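Long-range contacts in cytochrome c-552/4 domain-containing protein (Ignicoccus hospitalis KIN4/I, PDB 4QO5), which probably transfers electrons as a membrane-associated octaheme cytochrome c, although its exact physiological role has not been established: residues Lys14-Thr20 and Val75-Glu81; Asp37-Met43 and Arg221-Asp225; Ala229-Cys235 and Pro282-Thr286. All coordinates share one frame; numbering follows the deposited sequence.

Contact 1 of 3, residues Lys14-Thr20 and Val75-Glu81; sequences KNVSPQT and VVVGCYE. With HEC (heme c), chain C.
Glu81, in the first turn of helix 79-83, offers one carboxylate oxygen to each of two hydroxyls at the start of helix 18-30. Ser17 OG donates to Glu81 OE1 at 2.7 Å and Thr20 OG1 to Glu81 OE2 at 2.6 Å, both on the syn side but somewhat out of the carboxylate plane. A bend at chi2 (58°) folds the glutamate chain back, and OE2 also takes a weak bond from Gly78 N. A water adds a further proton to OE2, donates to Val76 O and accepts from Ser17 N. Both hydroxyls also accept: Ser17 OG caps its helix by taking Thr20 N, while Thr20 OG1 receives Tyr80 N at 3.0 Å. Without this carboxylate, as with an alanine here, both hydroxyls would probably lose their acceptor and the water one of its anchors. Farther out, Gln19 lies over one face of the Tyr80 ring, its CB 3.9 Å from the ring centroid and its amide stacked nearly parallel to the ring, 8° apart. At the other end Val76 N donates to Asn15 O at 2.8 Å. Cys79, whose SG is bonded to heme CAB by a link stretched in the model, opens the CxxCH motif that ends in the iron ligand His83. Helix 18-30 carries another such motif, ending in His27, so two heme-attachment helices of a multiheme cytochrome c are joined at their starts.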
# COMPACT_ATOMS: atom_id res chain seq x y z
N LYS A 14 20.03 -32.16 -19.06
CA LYS A 14 20.11 -33.59 -19.29
C LYS A 14 18.75 -34.20 -19.14
O LYS A 14 17.85 -33.61 -18.52
CB LYS A 14 21.11 -34.25 -18.35
CG LYS A 14 20.82 -34.03 -16.88
CD LYS A 14 21.90 -34.65 -16.02
CE LYS A 14 21.73 -34.24 -14.57
NZ LYS A 14 22.70 -34.92 -13.67
N ASN A 15 18.59 -35.38 -19.74
CA ASN A 15 17.35 -36.14 -19.69
C ASN A 15 16.17 -35.37 -20.24
O ASN A 15 15.06 -35.45 -19.70
CB ASN A 15 17.08 -36.63 -18.26
CG ASN A 15 18.21 -37.48 -17.72
OD1 ASN A 15 18.67 -38.40 -18.39
ND2 ASN A 15 18.69 -37.16 -16.52
N VAL A 16 16.41 -34.60 -21.30
CA VAL A 16 15.35 -33.92 -22.02
C VAL A 16 14.77 -34.87 -23.08
O VAL A 16 15.51 -35.58 -23.75
CB VAL A 16 15.87 -32.62 -22.66
CG1 VAL A 16 14.72 -31.84 -23.25
CG2 VAL A 16 16.59 -31.79 -21.59
N SER A 17 13.45 -34.91 -23.21
CA SER A 17 12.85 -35.80 -24.21
C SER A 17 13.16 -35.26 -25.61
O SER A 17 13.40 -34.06 -25.78
CB SER A 17 11.33 -35.92 -24.00
OG SER A 17 10.67 -34.70 -24.33
N PRO A 18 13.20 -36.16 -26.61
CA PRO A 18 13.41 -35.69 -27.99
C PRO A 18 12.36 -34.68 -28.40
O PRO A 18 12.66 -33.74 -29.14
CB PRO A 18 13.26 -36.97 -28.82
CG PRO A 18 13.58 -38.08 -27.88
CD PRO A 18 13.16 -37.62 -26.51
N GLN A 19 11.14 -34.87 -27.92
CA GLN A 19 10.06 -33.94 -28.26
C GLN A 19 10.34 -32.56 -27.70
O GLN A 19 10.27 -31.56 -28.42
CB GLN A 19 8.72 -34.44 -27.74
CG GLN A 19 8.25 -35.73 -28.42
CD GLN A 19 8.60 -36.98 -27.62
OE1 GLN A 19 9.55 -36.99 -26.83
NE2 GLN A 19 7.83 -38.04 -27.83
N THR A 20 10.68 -32.51 -26.42
CA THR A 20 10.91 -31.23 -25.78
C THR A 20 12.10 -30.52 -26.41
O THR A 20 12.08 -29.31 -26.56
CB THR A 20 11.01 -31.39 -24.25
OG1 THR A 20 9.69 -31.58 -23.74
CG2 THR A 20 11.60 -30.12 -23.58
N VAL A 75 12.49 -38.66 -18.03
CA VAL A 75 12.84 -37.36 -18.59
C VAL A 75 12.40 -36.25 -17.65
O VAL A 75 11.49 -36.45 -16.84
CB VAL A 75 12.23 -37.14 -20.00
CG1 VAL A 75 12.84 -38.11 -21.01
CG2 VAL A 75 10.70 -37.27 -19.98
N VAL A 76 13.06 -35.09 -17.75
CA VAL A 76 12.65 -33.94 -16.97
C VAL A 76 11.31 -33.47 -17.53
O VAL A 76 10.91 -33.89 -18.62
CB VAL A 76 13.70 -32.80 -16.97
CG1 VAL A 76 15.00 -33.28 -16.34
CG2 VAL A 76 13.95 -32.26 -18.40
N VAL A 77 10.61 -32.64 -16.76
CA VAL A 77 9.27 -32.20 -17.14
C VAL A 77 9.39 -30.96 -18.04
O VAL A 77 9.45 -29.82 -17.54
CB VAL A 77 8.46 -31.84 -15.90
CG1 VAL A 77 6.99 -31.63 -16.26
CG2 VAL A 77 8.61 -32.93 -14.87
N GLY A 78 9.44 -31.22 -19.34
CA GLY A 78 9.63 -30.19 -20.35
C GLY A 78 8.33 -29.82 -21.04
O GLY A 78 7.26 -30.31 -20.67
N CYS A 79 8.43 -28.94 -22.04
CA CYS A 79 7.28 -28.40 -22.75
C CYS A 79 6.31 -29.50 -23.21
O CYS A 79 5.10 -29.38 -23.06
CB CYS A 79 7.74 -27.62 -23.99
SG CYS A 79 9.36 -26.75 -23.82
N TYR A 80 6.86 -30.56 -23.78
CA TYR A 80 6.00 -31.61 -24.31
C TYR A 80 5.39 -32.46 -23.20
O TYR A 80 4.26 -32.96 -23.33
CB TYR A 80 6.77 -32.49 -25.30
CG TYR A 80 5.90 -33.60 -25.87
CD1 TYR A 80 4.99 -33.33 -26.88
CD2 TYR A 80 5.99 -34.89 -25.37
CE1 TYR A 80 4.19 -34.33 -27.39
CE2 TYR A 80 5.18 -35.90 -25.88
CZ TYR A 80 4.29 -35.61 -26.89
OH TYR A 80 3.48 -36.59 -27.41
N GLU A 81 6.12 -32.61 -22.10
CA GLU A 81 5.66 -33.46 -21.01
C GLU A 81 4.36 -32.93 -20.41
O GLU A 81 3.47 -33.70 -20.09
CB GLU A 81 6.75 -33.65 -19.94
CG GLU A 81 7.89 -34.57 -20.37
CD GLU A 81 8.61 -34.10 -21.64
OE1 GLU A 81 8.62 -34.86 -22.64
OE2 GLU A 81 9.17 -32.98 -21.65
FE HEC C . 3.63 -24.08 -20.69
CHA HEC C . 0.81 -22.13 -20.92
CHB HEC C . 4.74 -22.77 -23.69
CHC HEC C . 6.39 -25.87 -20.35
CHD HEC C . 2.38 -25.53 -17.84
NA HEC C . 2.96 -22.70 -22.01
C1A HEC C . 1.75 -22.02 -21.91
C2A HEC C . 1.60 -21.16 -23.06
C3A HEC C . 2.68 -21.31 -23.81
C4A HEC C . 3.55 -22.28 -23.18
CMA HEC C . 2.97 -20.58 -25.14
CAA HEC C . 0.37 -20.26 -23.34
CBA HEC C . 0.16 -19.13 -22.34
CGA HEC C . 1.03 -17.99 -22.77
O1A HEC C . 1.63 -17.36 -21.87
O2A HEC C . 1.13 -17.74 -24.01
NB HEC C . 5.13 -24.32 -21.83
C1B HEC C . 5.51 -23.62 -22.97
C2B HEC C . 6.90 -23.86 -23.26
C3B HEC C . 7.31 -24.67 -22.27
C4B HEC C . 6.24 -25.00 -21.40
CMB HEC C . 7.65 -23.19 -24.43
CAB HEC C . 8.66 -25.21 -21.84
CBB HEC C . 9.80 -24.15 -22.04
NC HEC C . 4.25 -25.46 -19.39
C1C HEC C . 5.44 -26.13 -19.42
C2C HEC C . 5.43 -27.20 -18.46
C3C HEC C . 4.40 -26.92 -17.66
C4C HEC C . 3.59 -25.95 -18.30
CMC HEC C . 6.75 -27.96 -18.14
CAC HEC C . 3.80 -27.54 -16.37
CBC HEC C . 4.84 -28.01 -15.32
ND HEC C . 1.92 -23.86 -19.62
C1D HEC C . 1.65 -24.54 -18.43
C2D HEC C . 0.42 -24.09 -17.83
C3D HEC C . -0.11 -23.03 -18.79
C4D HEC C . 0.88 -22.97 -19.86
CMD HEC C . -0.13 -24.66 -16.49
CAD HEC C . -1.39 -22.15 -18.74
CBD HEC C . -2.49 -22.61 -17.80
CGD HEC C . -2.26 -22.00 -16.42
O1D HEC C . -3.09 -22.27 -15.52
O2D HEC C . -1.27 -21.26 -16.23
O HOH W 1 11.80 -33.42 -21.26

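Contact 2 of 3, residues Asp37-Met43 and Arg221-Asp225; sequences DWLKSKM and RHSFD. With HEC (heme c), chain C.
Asp37 OD2 accepts the backbone N-H of His222 at 2.7 Å, from well above the carboxylate plane, and a proton from a water that in turn accepts from His222 ND1. The aspartate thus holds the histidine by backbone and, through the water, by ring, a second-shell support for a bis-histidine heme c site: His222 NE2 binds the iron at 2.1 Å, with His83 as the other axial ligand. A cis peptide links His222 to Arg221, whose extended chain runs over the porphyrin face, CD above pyrrole D, and spreads its guanidinium between both propionates, NH1 to O1A at 3.0 Å and NH2 to O2D at 2.9 Å. Tyr415 of the second subunit also meets Arg221 NH1. Trp38 turns one indole face to heme CAB, its CG being trans to N (chi1 174°), and its NE1 donates to Val77 O. His222 O is buried without a hydrogen-bond partner; the Trp38 CA-H faces it at 3.5 Å. Ser41 CB abuts Ser223 O, which a water bridges to Lys42 N. Met43, whose SD binds the iron of another heme, sets its CE 3.6 Å from Phe224 CB and 3.5 Å from CBC of the His222-ligated heme.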
# COMPACT_ATOMS: atom_id res chain seq x y z
N ASP A 37 12.25 -18.89 -18.03
CA ASP A 37 11.44 -19.11 -16.85
C ASP A 37 11.37 -20.62 -16.52
O ASP A 37 11.60 -21.03 -15.39
CB ASP A 37 10.05 -18.56 -17.15
CG ASP A 37 9.30 -18.13 -15.92
OD1 ASP A 37 9.93 -17.87 -14.87
OD2 ASP A 37 8.06 -18.01 -16.02
N TRP A 38 11.10 -21.43 -17.54
CA TRP A 38 11.10 -22.89 -17.40
C TRP A 38 12.45 -23.42 -16.92
O TRP A 38 12.51 -24.32 -16.08
CB TRP A 38 10.72 -23.54 -18.73
CG TRP A 38 10.84 -25.04 -18.71
CD1 TRP A 38 9.96 -25.93 -18.15
CD2 TRP A 38 11.92 -25.83 -19.26
NE1 TRP A 38 10.42 -27.22 -18.32
CE2 TRP A 38 11.62 -27.19 -18.99
CE3 TRP A 38 13.10 -25.52 -19.94
CZ2 TRP A 38 12.46 -28.23 -19.38
CZ3 TRP A 38 13.93 -26.57 -20.33
CH2 TRP A 38 13.61 -27.90 -20.05
N LEU A 39 13.54 -22.86 -17.45
CA LEU A 39 14.89 -23.25 -17.03
C LEU A 39 15.12 -23.05 -15.52
O LEU A 39 16.00 -23.69 -14.92
CB LEU A 39 15.95 -22.46 -17.82
CG LEU A 39 16.20 -22.91 -19.26
CD1 LEU A 39 17.06 -21.87 -19.99
CD2 LEU A 39 16.90 -24.26 -19.27
N LYS A 40 14.34 -22.17 -14.89
CA LYS A 40 14.51 -21.88 -13.46
C LYS A 40 13.72 -22.85 -12.60
O LYS A 40 13.89 -22.88 -11.37
CB LYS A 40 14.09 -20.45 -13.11
CG LYS A 40 14.90 -19.36 -13.80
CD LYS A 40 14.57 -18.00 -13.19
CE LYS A 40 14.65 -16.88 -14.22
NZ LYS A 40 16.03 -16.61 -14.72
N SER A 41 12.84 -23.63 -13.22
CA SER A 41 12.01 -24.57 -12.46
C SER A 41 12.76 -25.82 -12.03
O SER A 41 13.61 -26.35 -12.74
CB SER A 41 10.76 -24.99 -13.24
OG SER A 41 11.09 -25.84 -14.32
N LYS A 42 12.42 -26.30 -10.83
CA LYS A 42 12.96 -27.58 -10.38
C LYS A 42 12.58 -28.68 -11.37
O LYS A 42 13.35 -29.61 -11.60
CB LYS A 42 12.42 -27.89 -8.99
CG LYS A 42 13.10 -29.05 -8.29
CD LYS A 42 12.68 -29.04 -6.81
CE LYS A 42 13.60 -29.87 -5.94
NZ LYS A 42 13.10 -29.92 -4.53
N MET A 43 11.41 -28.56 -11.98
CA MET A 43 10.93 -29.57 -12.92
C MET A 43 11.78 -29.75 -14.19
O MET A 43 11.74 -30.80 -14.82
CB MET A 43 9.48 -29.28 -13.30
CG MET A 43 8.54 -29.89 -12.28
SD MET A 43 6.80 -29.66 -12.62
CE MET A 43 6.58 -27.93 -12.25
N ARG A 221 3.57 -20.28 -13.53
CA ARG A 221 4.39 -20.87 -14.58
C ARG A 221 5.35 -19.77 -15.05
O ARG A 221 5.10 -18.60 -14.78
CB ARG A 221 3.50 -21.35 -15.73
CG ARG A 221 2.89 -20.20 -16.53
CD ARG A 221 2.01 -20.68 -17.71
NE ARG A 221 1.72 -19.51 -18.55
CZ ARG A 221 0.72 -18.66 -18.33
NH1 ARG A 221 0.60 -17.59 -19.11
NH2 ARG A 221 -0.13 -18.85 -17.33
N HIS A 222 6.48 -20.11 -15.67
CA HIS A 222 6.91 -21.49 -15.83
C HIS A 222 7.98 -21.90 -14.84
O HIS A 222 8.57 -22.99 -14.96
CB HIS A 222 7.40 -21.72 -17.27
CG HIS A 222 6.29 -21.90 -18.26
ND1 HIS A 222 5.72 -20.85 -18.95
CD2 HIS A 222 5.65 -23.01 -18.68
CE1 HIS A 222 4.78 -21.30 -19.75
NE2 HIS A 222 4.71 -22.61 -19.60
N SER A 223 8.23 -21.05 -13.85
CA SER A 223 9.22 -21.36 -12.83
C SER A 223 8.66 -22.32 -11.78
O SER A 223 9.42 -23.09 -11.21
CB SER A 223 9.79 -20.10 -12.18
OG SER A 223 8.76 -19.35 -11.56
N PHE A 224 7.35 -22.27 -11.54
CA PHE A 224 6.67 -23.16 -10.57
C PHE A 224 7.48 -23.25 -9.27
O PHE A 224 7.83 -24.33 -8.82
CB PHE A 224 6.38 -24.56 -11.15
CG PHE A 224 5.37 -24.55 -12.26
CD1 PHE A 224 4.01 -24.41 -11.98
CD2 PHE A 224 5.77 -24.64 -13.58
CE1 PHE A 224 3.08 -24.38 -13.01
CE2 PHE A 224 4.85 -24.60 -14.62
CZ PHE A 224 3.50 -24.47 -14.32
N ASP A 225 7.78 -22.09 -8.71
CA ASP A 225 8.77 -21.95 -7.65
C ASP A 225 8.09 -21.91 -6.29
O ASP A 225 7.27 -21.02 -6.04
CB ASP A 225 9.55 -20.65 -7.90
CG ASP A 225 10.78 -20.51 -7.01
OD1 ASP A 225 11.00 -21.35 -6.11
OD2 ASP A 225 11.52 -19.53 -7.20
FE HEC C . 3.63 -24.08 -20.69
CHA HEC C . 0.81 -22.13 -20.92
CHB HEC C . 4.74 -22.77 -23.69
CHC HEC C . 6.39 -25.87 -20.35
CHD HEC C . 2.38 -25.53 -17.84
NA HEC C . 2.96 -22.70 -22.01
C1A HEC C . 1.75 -22.02 -21.91
C2A HEC C . 1.60 -21.16 -23.06
C3A HEC C . 2.68 -21.31 -23.81
C4A HEC C . 3.55 -22.28 -23.18
CMA HEC C . 2.97 -20.58 -25.14
CAA HEC C . 0.37 -20.26 -23.34
CBA HEC C . 0.16 -19.13 -22.34
CGA HEC C . 1.03 -17.99 -22.77
O1A HEC C . 1.63 -17.36 -21.87
O2A HEC C . 1.13 -17.74 -24.01
NB HEC C . 5.13 -24.32 -21.83
C1B HEC C . 5.51 -23.62 -22.97
C2B HEC C . 6.90 -23.86 -23.26
C3B HEC C . 7.31 -24.67 -22.27
C4B HEC C . 6.24 -25.00 -21.40
CMB HEC C . 7.65 -23.19 -24.43
CAB HEC C . 8.66 -25.21 -21.84
CBB HEC C . 9.80 -24.15 -22.04
NC HEC C . 4.25 -25.46 -19.39
C1C HEC C . 5.44 -26.13 -19.42
C2C HEC C . 5.43 -27.20 -18.46
C3C HEC C . 4.40 -26.92 -17.66
C4C HEC C . 3.59 -25.95 -18.30
CMC HEC C . 6.75 -27.96 -18.14
CAC HEC C . 3.80 -27.54 -16.37
CBC HEC C . 4.84 -28.01 -15.32
ND HEC C . 1.92 -23.86 -19.62
C1D HEC C . 1.65 -24.54 -18.43
C2D HEC C . 0.42 -24.09 -17.83
C3D HEC C . -0.11 -23.03 -18.79
C4D HEC C . 0.88 -22.97 -19.86
CMD HEC C . -0.13 -24.66 -16.49
CAD HEC C . -1.39 -22.15 -18.74
CBD HEC C . -2.49 -22.61 -17.80
CGD HEC C . -2.26 -22.00 -16.42
O1D HEC C . -3.09 -22.27 -15.52
O2D HEC C . -1.27 -21.26 -16.23
O HOH W 2 6.76 -18.21 -18.47
O HOH W 3 7.51 -17.84 -13.39
O HOH W 4 10.81 -24.67 -9.08
O HOH W 5 9.20 -26.88 -10.61

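Contact 3 of 3, residues Ala229-Cys235 and Pro282-Thr286; sequences ARSPYTC and PTCAT. With HEC (heme c), chain F.
Residues 229-235 and 282-286 cross, with the CA atoms of Arg230 and Ala285 5.1 Å apart and the start of helix 284-288 set against the turn that leads into the weakly bonded helix 232-235. Thr283, the N-cap of helix 284-288, makes the direct polar link: its OG1 donates to Arg230 O at 2.7 Å, approaching at a tilt of 31° from the carbonyl plane. A chi1 of 63° puts this hydroxyl between the backbone N and the carbonyl carbon of Thr283 and aims it across the contact. Thr283 N in turn donates to Thr286 OG1, holding the helix start. A water ties the same backbones together by donating to Ala229 O and Ser231 O and accepting from Ala285 N, a helix-start amide. Ala285 CB fits against Arg230 CA and comes within 3.5 Å of the heme methyl CMD. Beyond it the extended Arg230 chain carries its guanidinium to a heme propionate, where O2D lies in plane at the edge and is gripped twice, by NH2 at 2.7 Å and by NE at a modelled distance of 2.5 Å, which is very short. NH1 of Arg230 donates instead to Met268 O and Ala270 O, and Trp273 adds a cation-pi contact, so several partners limit the rotation of the group. At the other end Cys235 SG and Cys284 SG approach to 3.4 Å without a disulfide, and Pro232 CA flanks the latter sulfur. Each SG forms a thioether to CAB of its own heme. Cys235 and Cys284 open the CxxCH motifs that end in His239 and His288, and such close abutment of attachment segments, beside a third heme, reflects the dense heme packing of multiheme cytochromes c.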
# COMPACT_ATOMS: atom_id res chain seq x y z
N ALA A 229 5.65 -19.35 -3.99
CA ALA A 229 4.42 -19.79 -3.34
C ALA A 229 4.47 -19.45 -1.85
O ALA A 229 3.44 -19.20 -1.23
CB ALA A 229 4.21 -21.29 -3.54
N ARG A 230 5.66 -19.46 -1.28
CA ARG A 230 5.80 -19.15 0.14
C ARG A 230 6.05 -17.68 0.46
O ARG A 230 6.31 -17.34 1.62
CB ARG A 230 6.95 -19.96 0.70
CG ARG A 230 6.66 -21.42 0.78
CD ARG A 230 7.93 -22.23 0.87
NE ARG A 230 7.66 -23.57 1.31
CZ ARG A 230 8.62 -24.46 1.54
NH1 ARG A 230 9.84 -24.12 1.23
NH2 ARG A 230 8.33 -25.70 1.96
N SER A 231 6.00 -16.83 -0.55
CA SER A 231 6.19 -15.39 -0.35
C SER A 231 4.83 -14.79 -0.02
O SER A 231 3.80 -15.35 -0.35
CB SER A 231 6.75 -14.73 -1.63
OG SER A 231 5.76 -14.69 -2.65
N PRO A 232 4.82 -13.61 0.59
CA PRO A 232 3.52 -12.94 0.79
C PRO A 232 2.99 -12.32 -0.50
O PRO A 232 1.78 -12.14 -0.65
CB PRO A 232 3.87 -11.82 1.79
CG PRO A 232 5.32 -11.50 1.46
CD PRO A 232 5.94 -12.83 1.16
N TYR A 233 3.89 -11.98 -1.41
CA TYR A 233 3.53 -11.23 -2.61
C TYR A 233 2.56 -12.01 -3.46
O TYR A 233 1.61 -11.46 -4.01
CB TYR A 233 4.78 -10.96 -3.44
CG TYR A 233 5.76 -10.07 -2.72
CD1 TYR A 233 5.46 -8.74 -2.48
CD2 TYR A 233 6.99 -10.57 -2.30
CE1 TYR A 233 6.36 -7.92 -1.83
CE2 TYR A 233 7.90 -9.74 -1.65
CZ TYR A 233 7.58 -8.43 -1.43
OH TYR A 233 8.47 -7.60 -0.77
N THR A 234 2.77 -13.31 -3.52
CA THR A 234 1.96 -14.13 -4.39
C THR A 234 0.48 -14.19 -3.95
O THR A 234 -0.42 -14.15 -4.78
CB THR A 234 2.57 -15.52 -4.59
OG1 THR A 234 2.02 -16.07 -5.77
CG2 THR A 234 2.30 -16.45 -3.39
N CYS A 235 0.23 -14.27 -2.64
CA CYS A 235 -1.14 -14.28 -2.13
C CYS A 235 -1.75 -12.91 -2.23
O CYS A 235 -2.98 -12.76 -2.30
CB CYS A 235 -1.21 -14.75 -0.67
SG CYS A 235 -0.12 -16.11 -0.25
N PRO A 282 7.05 -16.02 9.99
CA PRO A 282 6.11 -16.79 9.16
C PRO A 282 5.49 -15.98 8.02
O PRO A 282 5.20 -14.79 8.19
CB PRO A 282 5.02 -17.17 10.16
CG PRO A 282 5.00 -15.98 11.12
CD PRO A 282 6.43 -15.54 11.24
N THR A 283 5.32 -16.61 6.86
CA THR A 283 4.54 -16.05 5.78
C THR A 283 3.18 -16.73 5.70
O THR A 283 2.88 -17.64 6.49
CB THR A 283 5.21 -16.26 4.41
OG1 THR A 283 5.31 -17.67 4.13
CG2 THR A 283 6.60 -15.63 4.39
N CYS A 284 2.38 -16.33 4.72
CA CYS A 284 1.06 -16.93 4.52
C CYS A 284 1.15 -18.45 4.48
O CYS A 284 0.40 -19.13 5.17
CB CYS A 284 0.45 -16.48 3.20
SG CYS A 284 0.92 -14.83 2.69
N ALA A 285 2.05 -18.97 3.66
CA ALA A 285 2.17 -20.43 3.52
C ALA A 285 2.52 -21.11 4.84
O ALA A 285 2.01 -22.19 5.14
CB ALA A 285 3.20 -20.79 2.47
N THR A 286 3.38 -20.48 5.64
CA THR A 286 3.80 -21.06 6.92
C THR A 286 2.61 -21.46 7.77
O THR A 286 2.55 -22.57 8.29
CB THR A 286 4.66 -20.06 7.77
OG1 THR A 286 5.77 -19.58 6.99
CG2 THR A 286 5.16 -20.76 9.02
FE HEC F . 0.80 -25.85 -4.89
CHA HEC F . 3.80 -26.48 -3.26
CHB HEC F . 1.30 -28.51 -6.94
CHC HEC F . -2.23 -25.24 -6.45
CHD HEC F . 0.25 -23.20 -2.84
NA HEC F . 2.27 -27.15 -5.05
C1A HEC F . 3.39 -27.32 -4.27
C2A HEC F . 4.11 -28.49 -4.71
C3A HEC F . 3.41 -29.04 -5.70
C4A HEC F . 2.23 -28.24 -5.95
CMA HEC F . 3.78 -30.32 -6.46
CAA HEC F . 5.43 -29.02 -4.12
CBA HEC F . 5.18 -29.62 -2.73
CGA HEC F . 4.38 -30.89 -2.88
O1A HEC F . 4.96 -31.91 -3.33
O2A HEC F . 3.17 -30.88 -2.55
NB HEC F . -0.19 -26.68 -6.41
C1B HEC F . 0.10 -27.84 -7.08
C2B HEC F . -1.03 -28.18 -7.92
C3B HEC F . -1.98 -27.26 -7.67
C4B HEC F . -1.46 -26.30 -6.78
CMB HEC F . -1.11 -29.48 -8.75
CAB HEC F . -3.46 -26.95 -8.00
CBB HEC F . -4.32 -28.26 -7.96
NC HEC F . -0.70 -24.59 -4.73
C1C HEC F . -1.84 -24.38 -5.46
C2C HEC F . -2.37 -23.06 -5.21
C3C HEC F . -1.80 -22.74 -4.04
C4C HEC F . -0.64 -23.53 -3.84
CMC HEC F . -3.82 -22.72 -5.63
CAC HEC F . -1.98 -21.61 -3.02
CBC HEC F . -3.45 -21.29 -2.64
ND HEC F . 1.85 -24.96 -3.33
C1D HEC F . 1.40 -23.88 -2.59
C2D HEC F . 2.32 -23.61 -1.53
C3D HEC F . 3.44 -24.62 -1.69
C4D HEC F . 3.04 -25.44 -2.81
CMD HEC F . 2.21 -22.48 -0.48
CAD HEC F . 4.67 -24.82 -0.78
CBD HEC F . 4.17 -25.88 0.22
CGD HEC F . 5.06 -26.03 1.42
O1D HEC F . 5.13 -27.17 1.96
O2D HEC F . 5.68 -25.03 1.87
O HOH W 6 2.95 -17.71 1.03

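Overall arrangement
Contacts 1 and 2 share one heme from different approaches: 75-81 supplies one of its thioether cysteines, 221-225 its axial histidine. They touch directly through Val77, whose N probably bonds to Met43 O, and their segments alternate along the chain. Contact 3, about 18 Å from contact 2 between centres, follows it in sequence and serves another heme's propionate. Contact 1 is partly exposed and farthest from the chain centre, and a carboxylate with two hydroxyls dominates it. Contacts 2 and 3 are buried, and both reach the second subunit; there arginines meet propionates. Contact 3, the most central, brings two heme-linked cysteine sulfurs close together.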